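Local coordinates for putative nisin-resistance protein (Streptococcus agalactiae 515, PDB 4Y68), which probably protects the bacterium against the lantibiotic nisin by recognising and cleaving it as a family S41 peptidase, at residues K151-D156 with A173-N178; I220-K225 with M232-F237. One frame throughout, in Å; residues are numbered along the deposited sequence.

Interaction 1: K151-D156 with A173-N178; sequences KGLILD and ASILPN
Leu153 is the first residue of strand 152-156 to meet Ile175. Its CD1 lies 4.3 Å from Ile175 CG2, a loose apolar touch. Leu145 of helix 131-147 packs on both residues. Ile154 points to the other face of the sheet, where it packs on Ile221. Leu155 returns to the side of Leu153, as the alternation of a strand requires. It makes the closer contact: Leu155 CD1 and Ile175 CD1 meet tip to tip at 3.9 Å. Ile218 of the neighbouring strand touches both of these side chains.

Ile175 therefore serves two leucines with two different branches. Its chi1 of 48° sets CG1 between the backbone N and the carbonyl carbon, and the extended CG1-CD1 arm runs to Leu155. The short CG2 branch is left for Leu153. The backbone turns tightly here: Leu176 N bonds to Ala173 O at 3.0 Å, and Ile175 lies within that turn. This turn follows helix 165-171 and leads the chain toward strand 180-185.

The contact joins the mixed sheet to the loop after helix 165-171. It buries 102 Å² in all, and all three touching residues are buried. Only methyl groups meet, so the hold is dispersive and hydrophobic, and it depends on fit rather than on bond direction.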
loop_
_atom_site.group_PDB
_atom_site.type_symbol
_atom_site.label_atom_id
_atom_site.label_comp_id
_atom_site.label_asym_id
_atom_site.label_seq_id
_atom_site.Cartn_x
_atom_site.Cartn_y
_atom_site.Cartn_z
ATOM N N LYS A 151 3.534 -27.544 -5.193
ATOM C CA LYS A 151 2.851 -27.501 -6.483
ATOM C C LYS A 151 1.746 -26.432 -6.494
ATOM O O LYS A 151 1.118 -26.169 -7.523
ATOM C CB LYS A 151 2.239 -28.863 -6.807
ATOM C CG LYS A 151 3.235 -29.986 -7.088
ATOM C CD LYS A 151 2.480 -31.316 -7.251
ATOM C CE LYS A 151 3.405 -32.504 -7.552
ATOM N NZ LYS A 151 2.669 -33.821 -7.454
ATOM N N GLY A 152 1.490 -25.841 -5.330
ATOM C CA GLY A 152 0.458 -24.836 -5.202
ATOM C C GLY A 152 0.708 -23.956 -3.995
ATOM O O GLY A 152 1.336 -24.394 -3.037
ATOM N N LEU A 153 0.204 -22.722 -4.039
ATOM C CA LEU A 153 0.430 -21.751 -2.963
ATOM C C LEU A 153 -0.870 -21.123 -2.442
ATOM O O LEU A 153 -1.832 -20.930 -3.181
ATOM C CB LEU A 153 1.376 -20.659 -3.451
ATOM C CG LEU A 153 2.792 -21.142 -3.794
ATOM C CD1 LEU A 153 3.594 -20.119 -4.608
ATOM C CD2 LEU A 153 3.536 -21.492 -2.519
ATOM N N ILE A 154 -0.911 -20.835 -1.152
ATOM C CA ILE A 154 -1.961 -19.982 -0.622
ATOM C C ILE A 154 -1.283 -18.747 -0.074
ATOM O O ILE A 154 -0.399 -18.845 0.771
ATOM C CB ILE A 154 -2.793 -20.645 0.484
ATOM C CG1 ILE A 154 -3.346 -21.975 -0.002
ATOM C CG2 ILE A 154 -3.929 -19.711 0.917
ATOM C CD1 ILE A 154 -4.314 -22.618 0.958
ATOM N N LEU A 155 -1.677 -17.590 -0.594
ATOM C CA LEU A 155 -1.110 -16.315 -0.203
ATOM C C LEU A 155 -2.150 -15.623 0.625
ATOM O O LEU A 155 -3.204 -15.299 0.120
ATOM C CB LEU A 155 -0.762 -15.469 -1.413
ATOM C CG LEU A 155 0.210 -16.052 -2.434
ATOM C CD1 LEU A 155 0.449 -15.024 -3.525
ATOM C CD2 LEU A 155 1.513 -16.455 -1.763
ATOM N N ASP A 156 -1.852 -15.389 1.894
ATOM C CA ASP A 156 -2.844 -14.881 2.828
ATOM C C ASP A 156 -2.555 -13.425 3.180
ATOM O O ASP A 156 -1.558 -13.118 3.855
ATOM C CB ASP A 156 -2.882 -15.755 4.087
ATOM C CG ASP A 156 -3.940 -15.309 5.079
ATOM O OD1 ASP A 156 -4.839 -14.497 4.707
ATOM O OD2 ASP A 156 -3.872 -15.783 6.233
ATOM N N ALA A 173 8.327 -11.456 -6.100
ATOM C CA ALA A 173 8.795 -11.183 -7.461
ATOM C C ALA A 173 8.782 -12.434 -8.315
ATOM O O ALA A 173 8.379 -12.394 -9.471
ATOM C CB ALA A 173 10.198 -10.575 -7.447
ATOM N N SER A 174 9.213 -13.550 -7.739
ATOM C CA SER A 174 9.321 -14.795 -8.492
ATOM C C SER A 174 7.981 -15.294 -9.038
ATOM O O SER A 174 7.958 -16.118 -9.968
ATOM C CB SER A 174 9.973 -15.893 -7.615
ATOM O OG SER A 174 9.022 -16.523 -6.760
ATOM N N ILE A 175 6.862 -14.826 -8.478
ATOM C CA ILE A 175 5.560 -15.255 -9.002
ATOM C C ILE A 175 4.771 -14.121 -9.658
ATOM O O ILE A 175 3.574 -14.258 -9.922
ATOM C CB ILE A 175 4.652 -15.910 -7.918
ATOM C CG1 ILE A 175 4.599 -15.071 -6.647
ATOM C CG2 ILE A 175 5.125 -17.343 -7.583
ATOM C CD1 ILE A 175 3.722 -15.668 -5.575
ATOM N N LEU A 176 5.444 -13.021 -9.959
ATOM C CA LEU A 176 4.786 -11.910 -10.654
ATOM C C LEU A 176 5.445 -11.617 -12.015
ATOM O O LEU A 176 6.612 -11.900 -12.231
ATOM C CB LEU A 176 4.797 -10.644 -9.785
ATOM C CG LEU A 176 3.808 -10.528 -8.610
ATOM C CD1 LEU A 176 4.230 -9.397 -7.676
ATOM C CD2 LEU A 176 2.398 -10.319 -9.087
ATOM N N PRO A 177 4.688 -11.020 -12.931
ATOM C CA PRO A 177 5.179 -10.694 -14.271
ATOM C C PRO A 177 6.281 -9.660 -14.207
ATOM O O PRO A 177 6.220 -8.795 -13.327
ATOM C CB PRO A 177 3.939 -10.105 -14.973
ATOM C CG PRO A 177 2.802 -10.551 -14.173
ATOM C CD PRO A 177 3.274 -10.657 -12.764
ATOM N N ASN A 178 7.260 -9.732 -15.105
ATOM C CA ASN A 178 8.175 -8.607 -15.294
ATOM C C ASN A 178 7.539 -7.624 -16.265
ATOM O O ASN A 178 7.990 -7.465 -17.388
ATOM C CB ASN A 178 9.533 -9.073 -15.811
ATOM C CG ASN A 178 10.538 -7.948 -15.892
ATOM O OD1 ASN A 178 10.490 -6.996 -15.119
ATOM N ND2 ASN A 178 11.450 -8.047 -16.838
#

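Interaction 2: I220-K225 with M232-F237; sequences IITNHK and MTFLSF
Met232 O is gripped twice by Ser236, one helical turn on and next to Phe237, which touches Ile220. Ser236 OG donates to it at 2.8 Å, in the carbonyl plane. Ser236 N adds a weak bond to the same oxygen. The hydroxyl is thus tied back to the backbone near the end of the helix.

Phe234 and Phe237 carry the 232-237 side of the contact. Thr222 CG2 sits over one face of the Phe234 ring, 4.0 Å from its centroid and 19° off the normal. This is a CH-pi contact, with the methyl shifted toward the rim. The Thr222 chi1 of 65° puts OG1 between the backbone N and the carbonyl carbon, where it bonds to Gln248 O, and leaves CG2 anti to the carbonyl carbon, facing the ring. Both ends of this small side chain are therefore used.

The pairing belongs to a beta-alpha-beta unit: strand 218-222, helix 229-235 and strand 243-247, the two strands parallel neighbours in the mixed sheet. Phe234 packs the helix against the sheet.

Ile220 touches both phenylalanines. Its CG2 approaches Phe234 CD1 obliquely at 4.1 Å. Its CD1 reaches Phe237 CB at 3.6 Å, is equally near CG at the root of that ring, and also just reaches Phe234 CD1. Leu155 of strand 152-156 also touches Phe237.

Past the strand, Asn223 OD1 accepts Lys225 N at 3.3 Å and forms an Asx turn. The donor lies well above the carbonyl plane. Asn159 N bonds to the same oxygen.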
loop_
_atom_site.group_PDB
_atom_site.type_symbol
_atom_site.label_atom_id
_atom_site.label_comp_id
_atom_site.label_asym_id
_atom_site.label_seq_id
_atom_site.Cartn_x
_atom_site.Cartn_y
_atom_site.Cartn_z
ATOM N N ILE A 220 -5.292 -16.737 -3.450
ATOM C CA ILE A 220 -5.053 -15.559 -2.634
ATOM C C ILE A 220 -6.218 -15.282 -1.704
ATOM O O ILE A 220 -7.353 -15.200 -2.144
ATOM C CB ILE A 220 -4.823 -14.300 -3.494
ATOM C CG1 ILE A 220 -3.658 -14.500 -4.453
ATOM C CG2 ILE A 220 -4.511 -13.124 -2.617
ATOM C CD1 ILE A 220 -3.402 -13.299 -5.287
ATOM N N ILE A 221 -5.937 -15.097 -0.421
ATOM C CA ILE A 221 -7.008 -14.841 0.540
ATOM C C ILE A 221 -6.979 -13.391 1.022
ATOM O O ILE A 221 -5.911 -12.844 1.320
ATOM C CB ILE A 221 -6.912 -15.803 1.756
ATOM C CG1 ILE A 221 -6.979 -17.249 1.284
ATOM C CG2 ILE A 221 -8.001 -15.498 2.795
ATOM C CD1 ILE A 221 -6.808 -18.284 2.410
ATOM N N THR A 222 -8.151 -12.767 1.065
ATOM C CA THR A 222 -8.295 -11.409 1.551
ATOM C C THR A 222 -9.446 -11.363 2.552
ATOM O O THR A 222 -10.343 -12.201 2.501
ATOM C CB THR A 222 -8.573 -10.423 0.395
ATOM O OG1 THR A 222 -9.845 -10.711 -0.197
ATOM C CG2 THR A 222 -7.494 -10.512 -0.687
ATOM N N ASN A 223 -9.442 -10.388 3.458
ATOM C CA ASN A 223 -10.622 -10.157 4.282
ATOM C C ASN A 223 -10.897 -8.661 4.338
ATOM O O ASN A 223 -10.227 -7.913 3.641
ATOM C CB ASN A 223 -10.477 -10.777 5.682
ATOM C CG ASN A 223 -9.414 -10.112 6.543
ATOM O OD1 ASN A 223 -8.665 -9.264 6.082
ATOM N ND2 ASN A 223 -9.346 -10.519 7.824
ATOM N N HIS A 224 -11.883 -8.231 5.133
ATOM C CA HIS A 224 -12.305 -6.833 5.149
ATOM C C HIS A 224 -11.196 -5.863 5.575
ATOM O O HIS A 224 -11.252 -4.673 5.266
ATOM C CB HIS A 224 -13.519 -6.652 6.074
ATOM C CG HIS A 224 -14.817 -7.093 5.467
ATOM N ND1 HIS A 224 -15.164 -6.811 4.161
ATOM C CD2 HIS A 224 -15.848 -7.809 5.984
ATOM C CE1 HIS A 224 -16.355 -7.326 3.903
ATOM N NE2 HIS A 224 -16.792 -7.935 4.992
ATOM N N LYS A 225 -10.189 -6.363 6.283
ATOM C CA LYS A 225 -9.115 -5.499 6.772
ATOM C C LYS A 225 -7.988 -5.333 5.744
ATOM O O LYS A 225 -7.205 -4.390 5.824
ATOM C CB LYS A 225 -8.543 -6.039 8.084
ATOM C CG LYS A 225 -9.468 -5.894 9.296
ATOM C CD LYS A 225 -8.643 -5.903 10.600
ATOM C CE LYS A 225 -9.499 -6.145 11.846
ATOM N NZ LYS A 225 -10.748 -5.318 11.877
ATOM N N MET A 232 -3.121 -3.115 -3.388
ATOM C CA MET A 232 -2.392 -2.931 -4.647
ATOM C C MET A 232 -1.483 -4.121 -4.958
ATOM O O MET A 232 -1.198 -4.391 -6.125
ATOM C CB MET A 232 -1.567 -1.641 -4.633
ATOM C CG MET A 232 -2.222 -0.525 -5.479
ATOM S SD MET A 232 -3.823 -0.065 -4.777
ATOM C CE MET A 232 -3.162 0.784 -3.334
ATOM N N THR A 233 -1.021 -4.814 -3.918
ATOM C CA THR A 233 -0.361 -6.092 -4.098
ATOM C C THR A 233 -1.351 -7.113 -4.638
ATOM O O THR A 233 -1.023 -7.867 -5.554
ATOM C CB THR A 233 0.259 -6.620 -2.794
ATOM O OG1 THR A 233 1.304 -5.739 -2.407
ATOM C CG2 THR A 233 0.851 -8.020 -3.009
ATOM N N PHE A 234 -2.553 -7.143 -4.061
ATOM C CA PHE A 234 -3.616 -7.992 -4.583
ATOM C C PHE A 234 -3.888 -7.669 -6.051
ATOM O O PHE A 234 -4.002 -8.569 -6.848
ATOM C CB PHE A 234 -4.906 -7.820 -3.762
ATOM C CG PHE A 234 -6.040 -8.723 -4.186
ATOM C CD1 PHE A 234 -5.802 -9.894 -4.880
ATOM C CD2 PHE A 234 -7.349 -8.396 -3.885
ATOM C CE1 PHE A 234 -6.845 -10.722 -5.270
ATOM C CE2 PHE A 234 -8.402 -9.222 -4.271
ATOM C CZ PHE A 234 -8.144 -10.383 -4.964
ATOM N N LEU A 235 -4.001 -6.386 -6.408
ATOM C CA LEU A 235 -4.273 -6.029 -7.806
ATOM C C LEU A 235 -3.186 -6.530 -8.754
ATOM O O LEU A 235 -3.466 -6.859 -9.896
ATOM C CB LEU A 235 -4.428 -4.515 -7.963
ATOM C CG LEU A 235 -5.721 -4.007 -7.338
ATOM C CD1 LEU A 235 -5.928 -2.510 -7.605
ATOM C CD2 LEU A 235 -6.876 -4.831 -7.890
ATOM N N SER A 236 -1.950 -6.595 -8.273
ATOM C CA SER A 236 -0.828 -6.993 -9.119
ATOM C C SER A 236 -0.923 -8.443 -9.603
ATOM O O SER A 236 -0.216 -8.818 -10.527
ATOM C CB SER A 236 0.486 -6.808 -8.377
ATOM O OG SER A 236 0.618 -5.494 -7.903
ATOM N N PHE A 237 -1.775 -9.247 -8.962
ATOM C CA PHE A 237 -2.032 -10.636 -9.387
ATOM C C PHE A 237 -3.285 -10.777 -10.248
ATOM O O PHE A 237 -3.541 -11.852 -10.792
ATOM C CB PHE A 237 -2.175 -11.568 -8.175
ATOM C CG PHE A 237 -0.889 -11.784 -7.414
ATOM C CD1 PHE A 237 -0.077 -12.874 -7.692
ATOM C CD2 PHE A 237 -0.499 -10.903 -6.414
ATOM C CE1 PHE A 237 1.104 -13.085 -6.994
ATOM C CE2 PHE A 237 0.680 -11.097 -5.717
ATOM C CZ PHE A 237 1.488 -12.204 -6.004
#

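Overall arrangement
Interaction 1 closes along the chain before interaction 2 opens, and their centres are about 13 Å apart. Both use the mixed sheet, where strands 152-156 and 218-222 run parallel as neighbours. Leu155 O and Ile221 N, 2.8 Å apart, probably form a hydrogen bond between them. The two second segments also meet on one side of this sheet: Leu176 CD2 packs on Phe237 CE1 at 3.7 Å. On its other side, Ile154 touches Ile221. Segments 173-178 and 232-237 thus pack side by side on the same face of the sheet. All four segments belong to the peptidase family S41 region, consistent with both contacts lying in the peptidase part of the protein.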